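Local structure of papillomavirus transcription factor E2 (Human papillomavirus type 18, 1QQH) at residues 52-57 and 105-110; 67-72 and 84-89. The protein regulates viral transcription through its N-terminal activation domain and, as in other papillomavirus E2 proteins, probably also supports viral DNA replication. The protein carries 1 engineered substitution. All coordinates share one frame; numbering follows the deposited sequence.

Interaction 1 of 2, residues 52-57 and 105-110; sequences VQVYFD and IEFKSE
Val54 and Phe107 meet in the apolar part of this contact, where a short helix packs against one face of a strand. The CG2 methyl of Val54 lies over a face of the Phe107 ring, 3.7 Å from its centroid and 19° off the ring normal, a CH-pi contact. Val54 CG2 is offset toward the rim, 3.5 Å from Phe107 CZ. Beside it, Val52 CG1 reaches Phe107 CZ obliquely at 4.1 Å. Val54 divides its two methyls between two rings: with CG1 anti to the backbone N (chi1 176°), that branch lies over one face of the Phe56 ring, toward its rim, while CG2 serves Phe107. Tyr66, Leu93 and Val122 add further packing around Phe107.

Mixed contacts follow at the Phe56 ring. Phe107 O stands at the ring edge, 4.2 Å from Phe56 CE2, and Glu110 CG comes in obliquely, 3.9 Å from Phe56 CZ.

Among polar groups, Glu106, at the N-cap position, offers its carbonyl O to both Glu110 N (3.1 Å) and Ser109 OG (3.2 Å). Glu110 OE1 has a long, weak ion pair with Lys113. The contact between strand 45-56 and helix 107-111 is therefore mostly apolar, while Glu106 O is held by two donors from the helix's own first turn.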
ATOM      1  N   VAL A  52      23.696   8.729   3.243  1.00 34.71           N
ATOM      2  CA  VAL A  52      24.510   9.779   3.836  1.00 34.98           C
ATOM      3  C   VAL A  52      25.638   9.077   4.589  1.00 37.17           C
ATOM      4  O   VAL A  52      25.387   8.202   5.422  1.00 36.65           O
ATOM      5  CB  VAL A  52      23.715  10.637   4.833  1.00 34.38           C
ATOM      6  CG1 VAL A  52      24.662  11.549   5.611  1.00 34.11           C
ATOM      7  CG2 VAL A  52      22.696  11.470   4.088  1.00 35.01           C
ATOM      8  N   GLN A  53      26.879   9.441   4.283  1.00 38.59           N
ATOM      9  CA  GLN A  53      28.025   8.831   4.948  1.00 40.18           C
ATOM     10  C   GLN A  53      28.619   9.773   5.973  1.00 39.54           C
ATOM     11  O   GLN A  53      28.818  10.955   5.700  1.00 38.53           O
ATOM     12  CB  GLN A  53      29.116   8.487   3.947  1.00 43.15           C
ATOM     13  CG  GLN A  53      28.711   7.563   2.845  1.00 47.60           C
ATOM     14  CD  GLN A  53      29.837   7.408   1.852  1.00 52.37           C
ATOM     15  OE1 GLN A  53      30.249   8.381   1.203  1.00 54.49           O
ATOM     16  NE2 GLN A  53      30.362   6.187   1.731  1.00 53.72           N
ATOM     17  N   VAL A  54      28.906   9.242   7.154  1.00 39.07           N
ATOM     18  CA  VAL A  54      29.501  10.035   8.212  1.00 39.18           C
ATOM     19  C   VAL A  54      30.791   9.371   8.659  1.00 41.16           C
ATOM     20  O   VAL A  54      30.816   8.177   8.955  1.00 40.89           O
ATOM     21  CB  VAL A  54      28.569  10.152   9.428  1.00 38.54           C
ATOM     22  CG1 VAL A  54      29.270  10.907  10.546  1.00 37.61           C
ATOM     23  CG2 VAL A  54      27.290  10.872   9.031  1.00 37.46           C
ATOM     24  N   TYR A  55      31.864  10.149   8.685  1.00 43.20           N
ATOM     25  CA  TYR A  55      33.165   9.651   9.112  1.00 45.89           C
ATOM     26  C   TYR A  55      33.484  10.275  10.466  1.00 46.08           C
ATOM     27  O   TYR A  55      33.592  11.494  10.581  1.00 44.66           O
ATOM     28  CB  TYR A  55      34.246  10.038   8.100  1.00 47.21           C
ATOM     29  CG  TYR A  55      33.990   9.528   6.704  1.00 50.06           C
ATOM     30  CD1 TYR A  55      33.097  10.178   5.854  1.00 52.07           C
ATOM     31  CD2 TYR A  55      34.634   8.391   6.230  1.00 51.63           C
ATOM     32  CE1 TYR A  55      32.856   9.708   4.562  1.00 53.17           C
ATOM     33  CE2 TYR A  55      34.402   7.910   4.942  1.00 53.59           C
ATOM     34  CZ  TYR A  55      33.514   8.573   4.114  1.00 53.81           C
ATOM     35  OH  TYR A  55      33.292   8.102   2.839  1.00 55.98           O
ATOM     36  N   PHE A  56      33.620   9.435  11.486  1.00 48.22           N
ATOM     37  CA  PHE A  56      33.918   9.918  12.826  1.00 51.22           C
ATOM     38  C   PHE A  56      35.415   9.982  13.043  1.00 54.66           C
ATOM     39  O   PHE A  56      36.149   9.076  12.649  1.00 55.21           O
ATOM     40  CB  PHE A  56      33.258   9.020  13.866  1.00 48.42           C
ATOM     41  CG  PHE A  56      31.772   8.940  13.715  1.00 46.08           C
ATOM     42  CD1 PHE A  56      31.180   7.842  13.104  1.00 45.54           C
ATOM     43  CD2 PHE A  56      30.965   9.994  14.139  1.00 45.62           C
ATOM     44  CE1 PHE A  56      29.807   7.792  12.912  1.00 44.68           C
ATOM     45  CE2 PHE A  56      29.593   9.956  13.953  1.00 43.99           C
ATOM     46  CZ  PHE A  56      29.011   8.849  13.337  1.00 45.47           C
ATOM     47  N   ASP A  57      35.856  11.065  13.672  1.00 59.29           N
ATOM     48  CA  ASP A  57      37.274  11.291  13.919  1.00 63.91           C
ATOM     49  C   ASP A  57      37.870  11.487  12.530  1.00 66.25           C
ATOM     50  O   ASP A  57      37.128  11.628  11.557  1.00 67.26           O
ATOM     51  CB  ASP A  57      37.906  10.081  14.608  1.00 64.63           C
ATOM     52  CG  ASP A  57      37.111   9.615  15.817  1.00 66.86           C
ATOM     53  OD1 ASP A  57      36.853  10.438  16.724  1.00 67.80           O
ATOM     54  OD2 ASP A  57      36.743   8.421  15.862  1.00 68.21           O
ATOM     55  N   ILE A 105      17.837  12.257  13.454  1.00 37.82           N
ATOM     56  CA  ILE A 105      19.172  11.695  13.651  1.00 37.61           C
ATOM     57  C   ILE A 105      20.096  12.856  13.993  1.00 38.12           C
ATOM     58  O   ILE A 105      20.209  13.816  13.236  1.00 36.35           O
ATOM     59  CB  ILE A 105      19.735  10.979  12.412  1.00 37.25           C
ATOM     60  CG1 ILE A 105      19.042   9.629  12.223  1.00 39.59           C
ATOM     61  CG2 ILE A 105      21.220  10.737  12.601  1.00 37.85           C
ATOM     62  CD1 ILE A 105      19.721   8.710  11.238  1.00 38.87           C
ATOM     63  N   GLU A 106      20.728  12.774  15.159  1.00 38.13           N
ATOM     64  CA  GLU A 106      21.651  13.801  15.620  1.00 38.32           C
ATOM     65  C   GLU A 106      23.038  13.177  15.549  1.00 38.30           C
ATOM     66  O   GLU A 106      23.317  12.178  16.218  1.00 37.50           O
ATOM     67  CB  GLU A 106      21.311  14.194  17.057  1.00 40.34           C
ATOM     68  CG  GLU A 106      19.937  14.837  17.211  1.00 43.50           C
ATOM     69  CD  GLU A 106      19.961  16.338  16.973  1.00 45.73           C
ATOM     70  OE1 GLU A 106      20.948  16.838  16.392  1.00 47.71           O
ATOM     71  OE2 GLU A 106      18.990  17.024  17.362  1.00 48.42           O
ATOM     72  N   PHE A 107      23.898  13.756  14.722  1.00 36.82           N
ATOM     73  CA  PHE A 107      25.243  13.235  14.547  1.00 36.43           C
ATOM     74  C   PHE A 107      26.139  13.417  15.770  1.00 37.84           C
ATOM     75  O   PHE A 107      27.141  12.718  15.906  1.00 36.44           O
ATOM     76  CB  PHE A 107      25.884  13.861  13.305  1.00 36.29           C
ATOM     77  CG  PHE A 107      25.271  13.388  11.998  1.00 36.23           C
ATOM     78  CD1 PHE A 107      25.290  14.203  10.867  1.00 35.74           C
ATOM     79  CD2 PHE A 107      24.698  12.118  11.898  1.00 35.83           C
ATOM     80  CE1 PHE A 107      24.750  13.765   9.649  1.00 33.36           C
ATOM     81  CE2 PHE A 107      24.156  11.672  10.689  1.00 35.35           C
ATOM     82  CZ  PHE A 107      24.182  12.501   9.560  1.00 34.45           C
ATOM     83  N   LYS A 108      25.790  14.342  16.661  1.00 38.05           N
ATOM     84  CA  LYS A 108      26.601  14.538  17.853  1.00 40.10           C
ATOM     85  C   LYS A 108      26.397  13.360  18.794  1.00 40.49           C
ATOM     86  O   LYS A 108      27.348  12.835  19.365  1.00 41.25           O
ATOM     87  CB  LYS A 108      26.233  15.823  18.584  1.00 40.93           C
ATOM     88  CG  LYS A 108      27.028  15.997  19.872  1.00 43.13           C
ATOM     89  CD  LYS A 108      26.783  17.340  20.541  1.00 45.37           C
ATOM     90  CE  LYS A 108      27.691  17.516  21.758  1.00 47.58           C
ATOM     91  NZ  LYS A 108      27.442  18.789  22.493  1.00 48.52           N
ATOM     92  N   SER A 109      25.151  12.942  18.945  1.00 40.81           N
ATOM     93  CA  SER A 109      24.846  11.826  19.819  1.00 43.31           C
ATOM     94  C   SER A 109      25.409  10.567  19.180  1.00 43.95           C
ATOM     95  O   SER A 109      25.806   9.624  19.859  1.00 45.17           O
ATOM     96  CB  SER A 109      23.332  11.692  20.001  1.00 42.77           C
ATOM     97  OG  SER A 109      22.783  10.799  19.049  1.00 46.47           O
ATOM     98  N   GLU A 110      25.450  10.565  17.858  1.00 44.30           N
ATOM     99  CA  GLU A 110      25.956   9.431  17.109  1.00 44.07           C
ATOM    100  C   GLU A 110      27.472   9.304  17.237  1.00 45.08           C
ATOM    101  O   GLU A 110      28.019   8.201  17.176  1.00 44.83           O
ATOM    102  CB  GLU A 110      25.589   9.596  15.647  1.00 44.14           C
ATOM    103  CG  GLU A 110      25.504   8.322  14.895  1.00 44.70           C
ATOM    104  CD  GLU A 110      24.265   7.511  15.232  1.00 44.11           C
ATOM    105  OE1 GLU A 110      23.347   8.032  15.900  1.00 42.31           O
ATOM    106  OE2 GLU A 110      24.208   6.344  14.809  1.00 44.04           O
TER

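Interaction 2 of 2, residues 67-72 and 84-89; sequences VAWDSV and TATCVS
Thr86 turns OG1 beside its own backbone N (chi1 -84°) and CG2 anti to that N, which sends the methyl to Ala68 and the hydroxyl to Trp69 and Val72. Thr86 CG2 packs on Ala68 CB at 3.6 Å, and Val88 CG2 meets Ala68 CB at 3.7 Å. Thr86 OG1 lies near the edge of the Trp69 ring and 3.2 Å from Val72 CG2. Its contact with Trp69 O, at 3.0 Å from Thr86 OG1, is weak and unsettled, for this hydroxyl is also hydrogen-bonded to Tyr104 OH.

Backbone pairing is firm at one end. Val72 and Thr84 form an antiparallel hydrogen-bonded pair, in which Val72 N gives a nearly straight bond to Thr84 O (2.6 Å, 169°) and Thr84 N donates to Val72 O at 2.9 Å. Farther along, Thr86 N reaches Trp69 O only weakly, at 3.3 Å and 124°. Between them, Ala85 CA makes a CA-H...O contact with Asp70 O at 3.5 Å.

This change coincides with the corner at Asp70, where Asp70 and Ser71 both face Lys47 of neighbouring strand 45-56 in a classic beta bulge. A water lies between Trp69 O and Thr86 O. The hairpin thus passes from one well-formed antiparallel pair to a weak backbone bond and side-chain packing.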
ATOM      1  N   VAL A  67      20.246   7.031   6.119  1.00 34.94           N
ATOM      2  CA  VAL A  67      19.376   7.256   4.982  1.00 33.05           C
ATOM      3  C   VAL A  67      18.647   8.578   5.079  1.00 32.87           C
ATOM      4  O   VAL A  67      17.956   8.851   6.063  1.00 32.12           O
ATOM      5  CB  VAL A  67      18.325   6.126   4.836  1.00 33.69           C
ATOM      6  CG1 VAL A  67      17.381   6.436   3.669  1.00 31.57           C
ATOM      7  CG2 VAL A  67      19.021   4.796   4.605  1.00 31.67           C
ATOM      8  N   ALA A  68      18.822   9.399   4.050  1.00 31.79           N
ATOM      9  CA  ALA A  68      18.155  10.693   3.962  1.00 31.29           C
ATOM     10  C   ALA A  68      17.056  10.500   2.921  1.00 30.74           C
ATOM     11  O   ALA A  68      17.339  10.227   1.756  1.00 31.59           O
ATOM     12  CB  ALA A  68      19.132  11.755   3.502  1.00 30.80           C
ATOM     13  N   TRP A  69      15.810  10.635   3.342  1.00 29.24           N
ATOM     14  CA  TRP A  69      14.679  10.443   2.442  1.00 30.34           C
ATOM     15  C   TRP A  69      14.389  11.634   1.529  1.00 30.18           C
ATOM     16  O   TRP A  69      14.226  12.757   1.995  1.00 29.59           O
ATOM     17  CB  TRP A  69      13.449  10.100   3.272  1.00 31.24           C
ATOM     18  CG  TRP A  69      13.695   8.935   4.197  1.00 31.53           C
ATOM     19  CD1 TRP A  69      13.982   8.986   5.534  1.00 30.25           C
ATOM     20  CD2 TRP A  69      13.707   7.547   3.837  1.00 31.76           C
ATOM     21  NE1 TRP A  69      14.170   7.718   6.023  1.00 30.86           N
ATOM     22  CE2 TRP A  69      14.010   6.817   5.004  1.00 30.85           C
ATOM     23  CE3 TRP A  69      13.490   6.852   2.638  1.00 32.91           C
ATOM     24  CZ2 TRP A  69      14.106   5.424   5.009  1.00 30.95           C
ATOM     25  CZ3 TRP A  69      13.583   5.464   2.644  1.00 31.48           C
ATOM     26  CH2 TRP A  69      13.889   4.766   3.825  1.00 32.43           C
ATOM     27  N   ASP A  70      14.334  11.393   0.220  1.00 32.41           N
ATOM     28  CA  ASP A  70      14.056  12.476  -0.730  1.00 34.39           C
ATOM     29  C   ASP A  70      12.743  13.157  -0.376  1.00 35.04           C
ATOM     30  O   ASP A  70      12.609  14.370  -0.502  1.00 36.70           O
ATOM     31  CB  ASP A  70      13.966  11.957  -2.167  1.00 36.15           C
ATOM     32  CG  ASP A  70      15.330  11.717  -2.797  1.00 39.58           C
ATOM     33  OD1 ASP A  70      16.338  12.257  -2.297  1.00 41.67           O
ATOM     34  OD2 ASP A  70      15.393  10.996  -3.815  1.00 43.95           O
ATOM     35  N   SER A  71      11.776  12.369   0.080  1.00 35.12           N
ATOM     36  CA  SER A  71      10.480  12.915   0.433  1.00 34.88           C
ATOM     37  C   SER A  71       9.985  12.389   1.760  1.00 33.44           C
ATOM     38  O   SER A  71       9.915  11.188   1.967  1.00 33.49           O
ATOM     39  CB  SER A  71       9.462  12.578  -0.657  1.00 35.57           C
ATOM     40  OG  SER A  71       9.893  13.073  -1.914  1.00 38.29           O
ATOM     41  N   VAL A  72       9.638  13.303   2.656  1.00 33.66           N
ATOM     42  CA  VAL A  72       9.125  12.938   3.966  1.00 33.14           C
ATOM     43  C   VAL A  72       7.686  13.415   4.064  1.00 33.78           C
ATOM     44  O   VAL A  72       7.387  14.582   3.782  1.00 33.42           O
ATOM     45  CB  VAL A  72       9.946  13.593   5.087  1.00 34.30           C
ATOM     46  CG1 VAL A  72       9.287  13.322   6.440  1.00 33.16           C
ATOM     47  CG2 VAL A  72      11.372  13.054   5.064  1.00 32.86           C
ATOM     48  N   THR A  84       7.740  17.038   2.338  1.00 38.37           N
ATOM     49  CA  THR A  84       8.933  17.871   2.336  1.00 38.01           C
ATOM     50  C   THR A  84      10.204  17.049   2.164  1.00 37.33           C
ATOM     51  O   THR A  84      10.178  15.818   2.177  1.00 37.37           O
ATOM     52  CB  THR A  84       9.042  18.704   3.630  1.00 38.84           C
ATOM     53  OG1 THR A  84      10.124  19.633   3.502  1.00 40.15           O
ATOM     54  CG2 THR A  84       9.288  17.804   4.831  1.00 37.96           C
ATOM     55  N   ALA A  85      11.323  17.734   1.988  1.00 36.88           N
ATOM     56  CA  ALA A  85      12.592  17.045   1.791  1.00 37.68           C
ATOM     57  C   ALA A  85      13.339  16.805   3.091  1.00 37.07           C
ATOM     58  O   ALA A  85      13.058  17.425   4.117  1.00 36.92           O
ATOM     59  CB  ALA A  85      13.480  17.850   0.848  1.00 38.68           C
ATOM     60  N   THR A  86      14.290  15.886   3.038  1.00 35.77           N
ATOM     61  CA  THR A  86      15.109  15.626   4.203  1.00 35.58           C
ATOM     62  C   THR A  86      16.322  16.518   4.019  1.00 35.72           C
ATOM     63  O   THR A  86      16.852  16.630   2.915  1.00 35.28           O
ATOM     64  CB  THR A  86      15.578  14.164   4.276  1.00 34.52           C
ATOM     65  OG1 THR A  86      14.556  13.367   4.882  1.00 35.05           O
ATOM     66  CG2 THR A  86      16.855  14.058   5.097  1.00 36.38           C
ATOM     67  N   CYS A  87      16.745  17.172   5.088  1.00 35.53           N
ATOM     68  CA  CYS A  87      17.907  18.029   5.016  1.00 36.05           C
ATOM     69  C   CYS A  87      19.072  17.376   5.727  1.00 34.33           C
ATOM     70  O   CYS A  87      18.930  16.851   6.832  1.00 32.89           O
ATOM     71  CB  CYS A  87      17.611  19.387   5.635  1.00 38.98           C
ATOM     72  SG  CYS A  87      16.448  20.349   4.670  1.00 43.96           S
ATOM     73  N   VAL A  88      20.221  17.416   5.070  1.00 33.27           N
ATOM     74  CA  VAL A  88      21.447  16.833   5.579  1.00 33.04           C
ATOM     75  C   VAL A  88      22.440  17.923   5.977  1.00 34.03           C
ATOM     76  O   VAL A  88      23.027  18.571   5.114  1.00 33.32           O
ATOM     77  CB  VAL A  88      22.105  15.940   4.500  1.00 31.43           C
ATOM     78  CG1 VAL A  88      23.353  15.283   5.047  1.00 30.20           C
ATOM     79  CG2 VAL A  88      21.110  14.896   4.008  1.00 30.25           C
ATOM     80  N   SER A  89      22.629  18.122   7.277  1.00 33.52           N
ATOM     81  CA  SER A  89      23.584  19.119   7.756  1.00 33.79           C
ATOM     82  C   SER A  89      24.643  18.403   8.586  1.00 33.64           C
ATOM     83  O   SER A  89      24.552  17.200   8.804  1.00 32.05           O
ATOM     84  CB  SER A  89      22.894  20.149   8.641  1.00 34.13           C
ATOM     85  OG  SER A  89      22.496  19.559   9.867  1.00 34.71           O
TER
HETATM   86  O   HOH W   1      16.241  14.936   1.096  1.00 56.66           O

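From the N terminus, the chain passes helix 3-19 and enters strand 45-56, which carries the first half of interaction 1. It then turns back into strand 63-75 and returns along strand 81-89, so interaction 2 closes a short hairpin loop. Only after strands 92-97 and 100-103 does it reach 105-110, where interaction 1 closes the longer loop; the two are nested, with interaction 2 the inner one. Their centres are about 15 Å apart, yet they touch: Val52 CG2 packs on Ala68 CB at 3.6 Å. The inner contact joins neighbouring strands of the antiparallel sheet, whereas the outer one sets a helix against that sheet.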